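Local coordinates for protein catalase (Exiguobacterium oxidotolerans, PDB 2J2M) that catalyses the breakdown of hydrogen peroxide to water and oxygen, using a haem group held in each chain of a tetramer, at residues Asp304-Ala308 / Glu309-Val313; Gly318-Val321 / Pro322-Pro326; Lys330-Gln333 / Gly334-Phe337; Ser338-Asp341 / Thr342-Arg346; Gln352-Pro355 / Ile356-Pro359. One frame throughout, in Å; residues are numbered along the deposited sequence.

Contact 1 of 5, residues Asp304-Ala308 / Glu309-Val313; sequences DNYFA and ETESV
At the entry to the short helix 307-311, Y306 and T310 meet one turn apart while E309 folds back on the residues that lead in. T310 CB sits over the Y306 ring, 3.7 Å from its centroid and 9° off the normal, a CH-pi contact; the ring gets there because its CG is anti to the backbone N (chi1 -177°). E311 OE1 lies at the ring edge, joined to Y306 OH by a water that donates to both oxygens, while the hydroxyl also bonds G59 O and E311 OE2 forms a salt bridge with R53. Were Y306 an alanine, the T310 methine would probably lose its aromatic cover and the water one of its two acceptors. E309 OE2 accepts from N305 N at 3.0 Å, met from above the carboxylate plane, and weakly from D304 N, with its other oxygen taken by H63. N305 OD1 caps the opening turn by accepting from A308 N at 2.9 Å (157°). Y306 O is gripped from opposite faces of its plane by E309 N and E311 N. The E309 charge is probably stabilised mainly by N305 N, although D304 OD2, a like charge, lies 4.6 Å from E309 OE2.

Contact 2 of 5, residues Gly318-Val321 / Pro322-Pro326; sequences GVLV and PGMLP
L320 and M324 face each other across the type II beta turn V321-M324, their CB atoms 3.8 Å apart, and the shape of the contact follows from how the chain doubles back between them. The closing bond of the turn, M324 N to V321 O, is weak: 3.0 Å long but bent to 127°. G323 takes phi 108°, where a side chain would be jammed against the carbonyl oxygen of P322, and a residue without one suits this position of a type II turn.

The main bump is the L320 side chain. With CG anti to the carbonyl carbon (chi1 -58°) and the chain extended beyond it, CD1 is carried onto the start of the P326 ring and the peptide before it, L320 CD1 standing 3.5 Å from L325 C and 3.9 Å from P326 CD. It therefore fills the shallow hollow between the two residues, lying against the L325-P326 peptide and the CD corner of the proline ring. On the other flank, V321 and M324 run side by side and point the same way, with V321 CG2 3.9 Å from M324 SD. The P322 ring crosses the valine at about a right angle, V321 CB approaching P322 CD to 3.4 Å as the direct peptide link between them requires. P322 also meets V14 of the second subunit.

Strand 324-326 pairs antiparallel with strand 201-204, and M324 rests on W203. W124 of strand 122-129 is touched by both L320 and M324, while P326 packs on L332 and L336 of helix 330-346.

Contact 3 of 5, residues Lys330-Gln333 / Gly334-Phe337; sequences KLLQ and GRLF. With HEM (protoporphyrin IX containing Fe), chain E.
R335 NH1 and L332 CD1 meet obliquely within one turn of the helix, but the strongest polar bonds of R335 run to other residues: NE to Y339 OH and NH2 to V127 O. These two bonds help hold the guanidinium group over pyrrole ring B of the haem, one face toward it. Haem atom C3B lies 3.4 Å above the centre of the R335 guanidinium plane, and R335 NE approaches HEM C4B to 3.3 Å. The bend at chi3 (80°) turns the group along the macrocycle, after CG and CD have already passed over ring C; R335 CG is 3.3 Å from HEM C2C.

Backbone bonds come next. L336 N donates to L332 O at 3.1 Å (151°), nearly along the C=O axis, whereas G334 N to L331 O is weak. The Q333 amide works both within the chain and between subunits: NE2 bonds S327 O and E34 of the second subunit, OE1 bonds T31 N of the third.

All of this belongs to the first half of helix 330-346, which runs along the proximal side of the haem, the side that supplies the tyrosine ligand in catalases.

Further out, the packing is apolar. L331 CD1 lies 3.4 Å from the haem methyl CMC, its other branch facing the vinyl group at CAB. L332 CD1 meets L336 CD2 at 3.9 Å as their side chains cross, and both leucines also touch P326. L336 CD1 comes 3.9 Å from Q333 NE2. G334, without a side chain, probably lets the backbone come close to the haem: G334 C is 3.6 Å from HEM CBC.

Contact 4 of 5, residues Ser338-Asp341 / Thr342-Arg346; sequences SYSD and TQRHR. With HEM (protoporphyrin IX containing Fe), chain E.
Q343 overlaps the Y339 backbone and ring edge, its NE2 3.8 Å from Y339 CB, before passing on to the haem. Q343 NE2 donates to propionate oxygen O2D of the haem at 3.1 Å (156°) and also bonds F315 O. The other amide atom, Q343 OE1, accepts from a water that is hydrogen-bonded to S340 OG as well, and S340 OG has a further partner in N316.

Y339 is the proximal iron ligand: its OH is bound to the iron at 1.9 Å, with R335 as second partner, and haem atom C1D lies over one ring face, offset toward the rim. Its CG is anti to the carbonyl carbon (chi1 -73°), which sends the ring from helix 330-346 toward the metal; tyrosinate ligation of this kind is the hallmark of haem catalases.

R346, one turn beyond T342, grips the same propionate with two bonds, NE to O1D and NH1 to O2D, both 2.7 Å, with O2D in the plane of the guanidinium group.

Away from the haem, R344 runs extended back along the helix, so that S340 CB lies over a face of its guanidinium group, 3.3 Å from R344 NH2. T342 N to S338 O, at 2.9 Å, continues the helical ladder. D341 forms a salt bridge with R47 of the third subunit.

Contact 5 of 5, residues Gln352-Pro355 / Ile356-Pro359; sequences QQLP and INCP
I356, the first residue of the second segment, follows P355 directly, and I356 CB stands 3.8 Å from P355 C. Its CB points away from the 352-355 segment, and the side chain packs on V313, while its carbonyl accepts from Y118 OH.

N357, together with Q352, carries the contact. N357 N donates to L354 O at 2.8 Å, from above the carbonyl plane, and N357 O accepts from Q352 NE2 at 3.0 Å. That second bond is bent (138°) and its donor stands 52° out of the N357 carbonyl plane. The bend of the Q352 chain at chi2 (-51°) brings the amide back over the turn, where it crosses the N357 side chain at about a right angle and places Q352 OE1 3.3 Å from N357 CB. Shortening Q352 to an alanine is likely to strip the N357 carbonyl of this donor and to cost the bond that NE2 also makes to N11 O of the second subunit. The N357 amide is used elsewhere, OD1 accepting from G314 N and ND2 donating to S312 O and Y351 O.

C358 N makes a further bond to L354 O at 3.0 Å, so one oxygen takes two successive amides and closes the turn. C358 CB lies 3.7 Å from L354 O. P359 ends the segment with its CD 4.1 Å from Q352 NE2.

M372 and F374 of the second subunit meet L354 and P355 respectively. The turn lies in the long loop between helix 330-346 and strand 403-404, beside the end of helix 307-311, and L354 touches I347, just past helix 330-346.

Contacts 3 and 4 adjoin on helix 330-346, their centres 13 Å apart, and together line the proximal side of the haem. Contact 2 backs the first of them: G318 CA lies 3.4 Å from L336 CD2. Contact 1 joins the far end of the same helix, where E311 O is 2.8 Å from R346 NH2 and V313 O 3.0 Å from R346 NH1, so the arginine that grips a propionate is probably steadied by carbonyls at and just after the end of helix 307-311. Contact 5 packs on contact 1, with S312 O 3.1 Å from N357 ND2 and centres about 11 Å apart, yet it does not touch contact 4. All five reach the second subunit.

Contact 1 of 5, residues Asp304-Ala308 / Glu309-Val313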
# COMPACT_ATOMS: atom_id res chain seq x y z
N ASP A 304 9.53 25.10 -0.05
CA ASP A 304 8.16 25.61 -0.24
C ASP A 304 7.15 24.77 0.53
O ASP A 304 6.16 25.29 1.04
CB ASP A 304 7.80 25.60 -1.73
CG ASP A 304 8.54 26.69 -2.51
OD1 ASP A 304 8.97 27.71 -1.89
OD2 ASP A 304 8.66 26.54 -3.74
N ASN A 305 7.39 23.46 0.61
CA ASN A 305 6.47 22.56 1.27
C ASN A 305 7.23 21.39 1.89
O ASN A 305 7.99 20.67 1.21
CB ASN A 305 5.44 22.05 0.25
CG ASN A 305 4.46 21.09 0.85
OD1 ASN A 305 4.57 19.88 0.66
ND2 ASN A 305 3.49 21.61 1.59
N TYR A 306 7.01 21.19 3.19
CA TYR A 306 7.82 20.23 3.94
C TYR A 306 7.53 18.79 3.50
O TYR A 306 8.44 18.04 3.19
CB TYR A 306 7.59 20.42 5.46
CG TYR A 306 8.44 19.52 6.34
CD1 TYR A 306 9.60 20.01 6.99
CD2 TYR A 306 8.10 18.17 6.54
CE1 TYR A 306 10.36 19.21 7.81
CE2 TYR A 306 8.87 17.35 7.36
CZ TYR A 306 9.99 17.88 7.99
OH TYR A 306 10.75 17.05 8.78
N PHE A 307 6.24 18.44 3.44
CA PHE A 307 5.86 17.11 3.08
C PHE A 307 6.43 16.68 1.73
O PHE A 307 7.03 15.59 1.64
CB PHE A 307 4.36 16.93 3.09
CG PHE A 307 3.95 15.54 2.78
CD1 PHE A 307 3.46 15.20 1.52
CD2 PHE A 307 4.13 14.52 3.73
CE1 PHE A 307 3.11 13.87 1.23
CE2 PHE A 307 3.79 13.22 3.46
CZ PHE A 307 3.27 12.87 2.20
N ALA A 308 6.25 17.52 0.71
CA ALA A 308 6.64 17.21 -0.66
C ALA A 308 8.14 17.28 -0.87
O ALA A 308 8.65 16.74 -1.86
CB ALA A 308 5.93 18.14 -1.69
N GLU A 309 8.85 17.94 0.02
CA GLU A 309 10.28 18.08 -0.18
C GLU A 309 11.03 17.32 0.89
O GLU A 309 11.59 16.28 0.60
CB GLU A 309 10.71 19.57 -0.27
CG GLU A 309 10.10 20.36 -1.48
CD GLU A 309 10.40 21.86 -1.41
OE1 GLU A 309 11.59 22.21 -1.37
OE2 GLU A 309 9.46 22.67 -1.38
N THR A 310 11.00 17.80 2.14
CA THR A 310 11.73 17.16 3.22
C THR A 310 11.22 15.74 3.53
O THR A 310 12.03 14.79 3.70
CB THR A 310 11.75 18.05 4.49
OG1 THR A 310 12.10 19.39 4.12
CG2 THR A 310 12.77 17.55 5.52
N GLU A 311 9.90 15.56 3.57
CA GLU A 311 9.40 14.26 3.98
C GLU A 311 9.54 13.23 2.86
O GLU A 311 9.82 12.08 3.12
CB GLU A 311 7.96 14.31 4.54
CG GLU A 311 7.46 12.98 5.16
CD GLU A 311 8.30 12.58 6.38
OE1 GLU A 311 8.73 13.50 7.09
OE2 GLU A 311 8.57 11.37 6.62
N SER A 312 9.39 13.69 1.62
CA SER A 312 9.33 12.80 0.45
C SER A 312 10.68 12.48 -0.22
O SER A 312 10.76 11.52 -1.01
CB SER A 312 8.31 13.33 -0.57
OG SER A 312 6.97 13.07 -0.16
N VAL A 313 11.73 13.25 0.06
CA VAL A 313 13.05 12.90 -0.44
C VAL A 313 13.52 11.54 0.08
O VAL A 313 13.25 11.16 1.22
CB VAL A 313 14.13 14.01 -0.13
CG1 VAL A 313 14.48 14.11 1.37
CG2 VAL A 313 15.40 13.81 -1.01
O HOH W 1 11.21 14.74 7.50

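Contact 2 of 5, residues Gly318-Val321 / Pro322-Pro326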
# COMPACT_ATOMS: atom_id res chain seq x y z
N GLY A 318 24.78 4.61 -1.82
CA GLY A 318 25.25 3.91 -2.99
C GLY A 318 24.57 4.42 -4.23
O GLY A 318 24.62 3.75 -5.26
N VAL A 319 23.91 5.58 -4.13
CA VAL A 319 23.48 6.34 -5.31
C VAL A 319 24.65 7.28 -5.69
O VAL A 319 24.81 8.38 -5.15
CB VAL A 319 22.10 7.04 -5.09
CG1 VAL A 319 21.82 8.13 -6.15
CG2 VAL A 319 21.00 6.00 -5.13
N LEU A 320 25.48 6.80 -6.61
CA LEU A 320 26.75 7.46 -6.94
C LEU A 320 26.82 7.79 -8.41
O LEU A 320 26.15 7.14 -9.20
CB LEU A 320 27.93 6.56 -6.58
CG LEU A 320 28.02 6.10 -5.12
CD1 LEU A 320 29.11 5.08 -5.03
CD2 LEU A 320 28.34 7.29 -4.25
N VAL A 321 27.62 8.79 -8.77
CA VAL A 321 27.79 9.15 -10.18
C VAL A 321 29.04 8.47 -10.76
O VAL A 321 29.87 8.00 -10.00
CB VAL A 321 27.84 10.69 -10.40
CG1 VAL A 321 26.42 11.29 -10.35
CG2 VAL A 321 28.82 11.37 -9.43
N PRO A 322 29.16 8.39 -12.10
CA PRO A 322 30.36 7.70 -12.61
C PRO A 322 31.61 8.39 -12.08
O PRO A 322 31.64 9.63 -11.99
CB PRO A 322 30.24 7.84 -14.15
CG PRO A 322 28.72 8.01 -14.40
CD PRO A 322 28.27 8.85 -13.19
N GLY A 323 32.62 7.61 -11.68
CA GLY A 323 33.81 8.15 -11.05
C GLY A 323 33.79 7.79 -9.58
O GLY A 323 34.76 8.03 -8.85
N MET A 324 32.66 7.21 -9.14
CA MET A 324 32.43 6.90 -7.73
C MET A 324 31.92 5.48 -7.60
O MET A 324 31.05 5.07 -8.37
CB MET A 324 31.41 7.85 -7.13
CG MET A 324 31.93 9.27 -6.92
SD MET A 324 30.63 10.26 -6.19
CE MET A 324 31.45 11.88 -6.14
N LEU A 325 32.47 4.75 -6.63
CA LEU A 325 32.04 3.38 -6.35
C LEU A 325 32.00 3.13 -4.84
O LEU A 325 32.69 3.79 -4.10
CB LEU A 325 32.96 2.35 -7.06
CG LEU A 325 32.85 2.10 -8.58
CD1 LEU A 325 33.92 1.13 -9.04
CD2 LEU A 325 31.50 1.49 -8.95
N PRO A 326 31.16 2.17 -4.38
CA PRO A 326 31.20 1.87 -2.95
C PRO A 326 32.46 1.09 -2.55
O PRO A 326 33.02 0.36 -3.37
CB PRO A 326 29.96 1.02 -2.74
CG PRO A 326 29.72 0.36 -4.07
CD PRO A 326 30.16 1.36 -5.10

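Contact 3 of 5, residues Lys330-Gln333 / Gly334-Phe337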
# COMPACT_ATOMS: atom_id res chain seq x y z
N LYS A 330 31.69 -3.44 5.16
CA LYS A 330 30.52 -4.33 5.33
C LYS A 330 29.27 -3.68 5.94
O LYS A 330 28.16 -4.19 5.79
CB LYS A 330 30.89 -5.62 6.08
CG LYS A 330 31.67 -6.60 5.20
CD LYS A 330 31.87 -7.94 5.87
CE LYS A 330 33.37 -8.16 6.16
NZ LYS A 330 33.69 -9.58 6.42
N LEU A 331 29.44 -2.56 6.63
CA LEU A 331 28.28 -1.82 7.06
C LEU A 331 27.69 -1.06 5.83
O LEU A 331 26.49 -1.14 5.56
CB LEU A 331 28.66 -0.88 8.20
CG LEU A 331 27.51 -0.18 8.94
CD1 LEU A 331 26.76 -1.15 9.87
CD2 LEU A 331 28.06 1.05 9.70
N LEU A 332 28.55 -0.40 5.05
CA LEU A 332 28.13 0.35 3.86
C LEU A 332 27.41 -0.54 2.85
O LEU A 332 26.39 -0.15 2.25
CB LEU A 332 29.34 1.00 3.19
CG LEU A 332 29.15 1.63 1.81
CD1 LEU A 332 28.08 2.77 1.82
CD2 LEU A 332 30.48 2.10 1.24
N GLN A 333 27.94 -1.74 2.67
CA GLN A 333 27.36 -2.67 1.71
C GLN A 333 25.84 -2.98 1.87
O GLN A 333 25.11 -3.12 0.87
CB GLN A 333 28.21 -3.95 1.68
CG GLN A 333 29.58 -3.73 1.00
CD GLN A 333 29.51 -3.95 -0.47
OE1 GLN A 333 28.81 -4.83 -0.92
NE2 GLN A 333 30.20 -3.12 -1.24
N GLY A 334 25.38 -3.07 3.12
CA GLY A 334 23.97 -3.31 3.41
C GLY A 334 23.12 -2.07 3.15
O GLY A 334 21.99 -2.16 2.66
N ARG A 335 23.68 -0.91 3.46
CA ARG A 335 23.03 0.36 3.16
C ARG A 335 22.71 0.49 1.66
O ARG A 335 21.61 0.94 1.30
CB ARG A 335 23.87 1.54 3.65
CG ARG A 335 24.01 1.63 5.17
CD ARG A 335 24.97 2.76 5.55
NE ARG A 335 24.36 4.11 5.53
CZ ARG A 335 25.04 5.23 5.27
NH1 ARG A 335 26.34 5.17 4.96
NH2 ARG A 335 24.43 6.40 5.28
N LEU A 336 23.63 0.07 0.78
CA LEU A 336 23.39 0.17 -0.65
C LEU A 336 22.00 -0.34 -1.02
O LEU A 336 21.31 0.29 -1.82
CB LEU A 336 24.46 -0.57 -1.44
CG LEU A 336 25.91 -0.28 -1.07
CD1 LEU A 336 26.78 -1.25 -1.82
CD2 LEU A 336 26.35 1.19 -1.30
N PHE A 337 21.60 -1.46 -0.42
CA PHE A 337 20.29 -2.08 -0.63
C PHE A 337 19.17 -1.39 0.15
O PHE A 337 18.11 -1.12 -0.40
CB PHE A 337 20.30 -3.58 -0.25
CG PHE A 337 18.91 -4.20 -0.16
CD1 PHE A 337 18.13 -4.36 -1.30
CD2 PHE A 337 18.39 -4.62 1.08
CE1 PHE A 337 16.86 -4.91 -1.20
CE2 PHE A 337 17.12 -5.18 1.20
CZ PHE A 337 16.34 -5.32 0.06
CHA HEM E . 18.30 6.71 7.31
CHB HEM E . 22.96 7.74 8.33
CHC HEM E . 23.83 3.03 8.88
CHD HEM E . 19.43 1.97 7.21
C1A HEM E . 19.49 7.41 7.49
C2A HEM E . 19.71 8.85 7.34
C3A HEM E . 21.00 9.13 7.62
C4A HEM E . 21.64 7.89 7.97
CMA HEM E . 21.72 10.50 7.60
CAA HEM E . 18.60 9.85 6.93
CBA HEM E . 18.53 10.10 5.42
CGA HEM E . 17.45 11.14 5.21
O1A HEM E . 16.38 10.81 4.62
O2A HEM E . 17.65 12.30 5.65
C1B HEM E . 23.63 6.56 8.50
C2B HEM E . 25.07 6.38 8.62
C3B HEM E . 25.28 5.07 8.77
C4B HEM E . 24.01 4.39 8.76
CMB HEM E . 26.16 7.49 8.52
CAB HEM E . 26.63 4.35 8.89
CBB HEM E . 27.62 4.84 9.63
C1C HEM E . 22.77 2.30 8.40
C2C HEM E . 22.73 0.88 8.15
C3C HEM E . 21.49 0.61 7.68
C4C HEM E . 20.73 1.84 7.62
CMC HEM E . 23.89 -0.14 8.36
CAC HEM E . 20.91 -0.77 7.28
CBC HEM E . 21.23 -1.36 6.12
C1D HEM E . 18.68 3.12 7.11
C2D HEM E . 17.29 3.17 6.68
C3D HEM E . 16.95 4.65 6.69
C4D HEM E . 18.15 5.35 7.14
CMD HEM E . 16.39 1.96 6.24
CAD HEM E . 15.60 5.30 6.31
CBD HEM E . 15.78 5.92 4.92
CGD HEM E . 14.45 6.31 4.29
O1D HEM E . 13.34 5.94 4.79
O2D HEM E . 14.52 6.99 3.24
NA HEM E . 20.71 6.87 7.87
NB HEM E . 23.01 5.33 8.60
NC HEM E . 21.54 2.85 8.06
ND HEM E . 19.13 4.40 7.35
FE HEM E . 21.16 4.86 7.67

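Contact 4 of 5, residues Ser338-Asp341 / Thr342-Arg346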
# COMPACT_ATOMS: atom_id res chain seq x y z
N SER A 338 19.44 -1.14 1.42
CA SER A 338 18.41 -0.80 2.42
C SER A 338 17.63 0.46 2.10
O SER A 338 16.41 0.45 2.20
CB SER A 338 19.07 -0.65 3.79
OG SER A 338 18.12 -0.38 4.82
N TYR A 339 18.33 1.52 1.72
CA TYR A 339 17.74 2.85 1.52
C TYR A 339 16.67 2.88 0.44
O TYR A 339 15.52 3.24 0.72
CB TYR A 339 18.84 3.91 1.27
CG TYR A 339 19.63 4.27 2.51
CD1 TYR A 339 19.42 5.47 3.18
CD2 TYR A 339 20.58 3.38 3.03
CE1 TYR A 339 20.18 5.79 4.33
CE2 TYR A 339 21.30 3.66 4.13
CZ TYR A 339 21.11 4.86 4.81
OH TYR A 339 21.87 5.08 5.94
N SER A 340 17.05 2.48 -0.77
CA SER A 340 16.16 2.44 -1.91
C SER A 340 15.03 1.44 -1.66
O SER A 340 13.89 1.64 -2.10
CB SER A 340 16.94 2.04 -3.18
OG SER A 340 17.90 3.03 -3.50
N ASP A 341 15.37 0.36 -0.95
CA ASP A 341 14.43 -0.72 -0.64
C ASP A 341 13.33 -0.21 0.25
O ASP A 341 12.18 -0.50 0.01
CB ASP A 341 15.10 -1.89 0.07
CG ASP A 341 14.08 -2.90 0.58
OD1 ASP A 341 13.25 -3.33 -0.23
OD2 ASP A 341 14.07 -3.25 1.79
N THR A 342 13.70 0.51 1.30
CA THR A 342 12.73 1.09 2.23
C THR A 342 11.94 2.23 1.60
O THR A 342 10.80 2.45 1.96
CB THR A 342 13.42 1.61 3.52
OG1 THR A 342 12.43 1.77 4.56
CG2 THR A 342 14.19 2.93 3.26
N GLN A 343 12.54 2.95 0.66
CA GLN A 343 11.88 4.04 -0.04
C GLN A 343 10.79 3.54 -0.99
O GLN A 343 9.77 4.20 -1.18
CB GLN A 343 12.90 4.92 -0.75
CG GLN A 343 13.72 5.77 0.22
CD GLN A 343 15.16 6.03 -0.26
OE1 GLN A 343 15.45 5.93 -1.44
NE2 GLN A 343 16.05 6.37 0.67
N ARG A 344 10.98 2.36 -1.56
CA ARG A 344 9.93 1.78 -2.42
C ARG A 344 8.66 1.49 -1.61
O ARG A 344 7.55 1.51 -2.15
CB ARG A 344 10.44 0.51 -3.14
CG ARG A 344 11.43 0.85 -4.25
CD ARG A 344 12.35 -0.32 -4.64
NE ARG A 344 13.52 0.20 -5.35
CZ ARG A 344 14.78 -0.17 -5.12
NH1 ARG A 344 15.09 -1.14 -4.24
NH2 ARG A 344 15.75 0.41 -5.81
N HIS A 345 8.84 1.25 -0.31
CA HIS A 345 7.73 1.02 0.61
C HIS A 345 7.24 2.36 1.17
O HIS A 345 6.07 2.70 1.04
CB HIS A 345 8.19 0.05 1.70
CG HIS A 345 7.59 0.31 3.05
ND1 HIS A 345 6.27 0.01 3.36
CD2 HIS A 345 8.14 0.80 4.18
CE1 HIS A 345 6.03 0.34 4.62
NE2 HIS A 345 7.15 0.82 5.14
N ARG A 346 8.16 3.15 1.73
CA ARG A 346 7.80 4.42 2.37
C ARG A 346 7.24 5.51 1.42
O ARG A 346 6.32 6.25 1.78
CB ARG A 346 9.00 4.96 3.17
CG ARG A 346 8.81 6.40 3.67
CD ARG A 346 9.93 6.89 4.62
NE ARG A 346 11.16 7.27 3.91
CZ ARG A 346 11.36 8.45 3.30
NH1 ARG A 346 12.52 8.71 2.73
NH2 ARG A 346 10.40 9.35 3.25
CHA HEM E . 18.30 6.71 7.31
CHB HEM E . 22.96 7.74 8.33
CHC HEM E . 23.83 3.03 8.88
CHD HEM E . 19.43 1.97 7.21
C1A HEM E . 19.49 7.41 7.49
C2A HEM E . 19.71 8.85 7.34
C3A HEM E . 21.00 9.13 7.62
C4A HEM E . 21.64 7.89 7.97
CMA HEM E . 21.72 10.50 7.60
CAA HEM E . 18.60 9.85 6.93
CBA HEM E . 18.53 10.10 5.42
CGA HEM E . 17.45 11.14 5.21
O1A HEM E . 16.38 10.81 4.62
O2A HEM E . 17.65 12.30 5.65
C1B HEM E . 23.63 6.56 8.50
C2B HEM E . 25.07 6.38 8.62
C3B HEM E . 25.28 5.07 8.77
C4B HEM E . 24.01 4.39 8.76
CMB HEM E . 26.16 7.49 8.52
CAB HEM E . 26.63 4.35 8.89
CBB HEM E . 27.62 4.84 9.63
C1C HEM E . 22.77 2.30 8.40
C2C HEM E . 22.73 0.88 8.15
C3C HEM E . 21.49 0.61 7.68
C4C HEM E . 20.73 1.84 7.62
CMC HEM E . 23.89 -0.14 8.36
CAC HEM E . 20.91 -0.77 7.28
CBC HEM E . 21.23 -1.36 6.12
C1D HEM E . 18.68 3.12 7.11
C2D HEM E . 17.29 3.17 6.68
C3D HEM E . 16.95 4.65 6.69
C4D HEM E . 18.15 5.35 7.14
CMD HEM E . 16.39 1.96 6.24
CAD HEM E . 15.60 5.30 6.31
CBD HEM E . 15.78 5.92 4.92
CGD HEM E . 14.45 6.31 4.29
O1D HEM E . 13.34 5.94 4.79
O2D HEM E . 14.52 6.99 3.24
NA HEM E . 20.71 6.87 7.87
NB HEM E . 23.01 5.33 8.60
NC HEM E . 21.54 2.85 8.06
ND HEM E . 19.13 4.40 7.35
FE HEM E . 21.16 4.86 7.67
O HOH W 2 17.21 5.68 -3.28

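Contact 5 of 5, residues Gln352-Pro355 / Ile356-Pro359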
# COMPACT_ATOMS: atom_id res chain seq x y z
N GLN A 352 11.24 7.76 -7.42
CA GLN A 352 12.22 8.52 -8.22
C GLN A 352 11.61 9.48 -9.24
O GLN A 352 12.34 10.28 -9.83
CB GLN A 352 13.22 7.57 -8.90
CG GLN A 352 14.53 7.39 -8.09
CD GLN A 352 15.16 8.71 -7.69
OE1 GLN A 352 15.18 9.06 -6.51
NE2 GLN A 352 15.66 9.45 -8.66
N GLN A 353 10.29 9.40 -9.45
CA GLN A 353 9.58 10.33 -10.34
C GLN A 353 9.10 11.62 -9.66
O GLN A 353 8.71 12.58 -10.32
CB GLN A 353 8.39 9.63 -10.98
CG GLN A 353 8.69 8.34 -11.79
CD GLN A 353 7.43 7.82 -12.47
OE1 GLN A 353 6.32 8.38 -12.28
NE2 GLN A 353 7.58 6.72 -13.24
N LEU A 354 9.09 11.65 -8.33
CA LEU A 354 8.68 12.83 -7.57
C LEU A 354 9.63 14.00 -7.77
O LEU A 354 10.84 13.81 -7.74
CB LEU A 354 8.60 12.50 -6.07
CG LEU A 354 7.41 11.62 -5.64
CD1 LEU A 354 7.53 11.33 -4.18
CD2 LEU A 354 6.03 12.25 -5.97
N PRO A 355 9.09 15.22 -7.97
CA PRO A 355 9.96 16.42 -8.17
C PRO A 355 11.25 16.51 -7.31
O PRO A 355 12.33 16.80 -7.85
CB PRO A 355 8.99 17.59 -7.89
CG PRO A 355 7.64 17.02 -8.38
CD PRO A 355 7.65 15.56 -8.01
N ILE A 356 11.15 16.22 -6.02
CA ILE A 356 12.30 16.33 -5.11
C ILE A 356 13.36 15.25 -5.38
O ILE A 356 14.53 15.45 -5.04
CB ILE A 356 11.85 16.36 -3.61
CG1 ILE A 356 13.01 16.81 -2.70
CG2 ILE A 356 11.28 14.99 -3.15
CD1 ILE A 356 13.46 18.29 -2.87
N ASN A 357 12.95 14.13 -5.99
CA ASN A 357 13.89 13.03 -6.25
C ASN A 357 14.41 12.96 -7.68
O ASN A 357 15.44 12.32 -7.97
CB ASN A 357 13.30 11.69 -5.83
CG ASN A 357 13.07 11.60 -4.34
OD1 ASN A 357 13.98 11.89 -3.54
ND2 ASN A 357 11.85 11.20 -3.95
N CYS A 358 13.69 13.63 -8.59
CA CYS A 358 13.99 13.61 -10.02
C CYS A 358 15.41 14.14 -10.30
O CYS A 358 15.81 15.19 -9.77
CB CYS A 358 12.94 14.44 -10.76
SG CYS A 358 12.74 13.96 -12.50
N PRO A 359 16.19 13.41 -11.13
CA PRO A 359 17.53 13.90 -11.51
C PRO A 359 17.43 15.18 -12.34
O PRO A 359 16.36 15.51 -12.84
CB PRO A 359 18.09 12.77 -12.38
CG PRO A 359 17.18 11.60 -12.19
CD PRO A 359 15.84 12.14 -11.79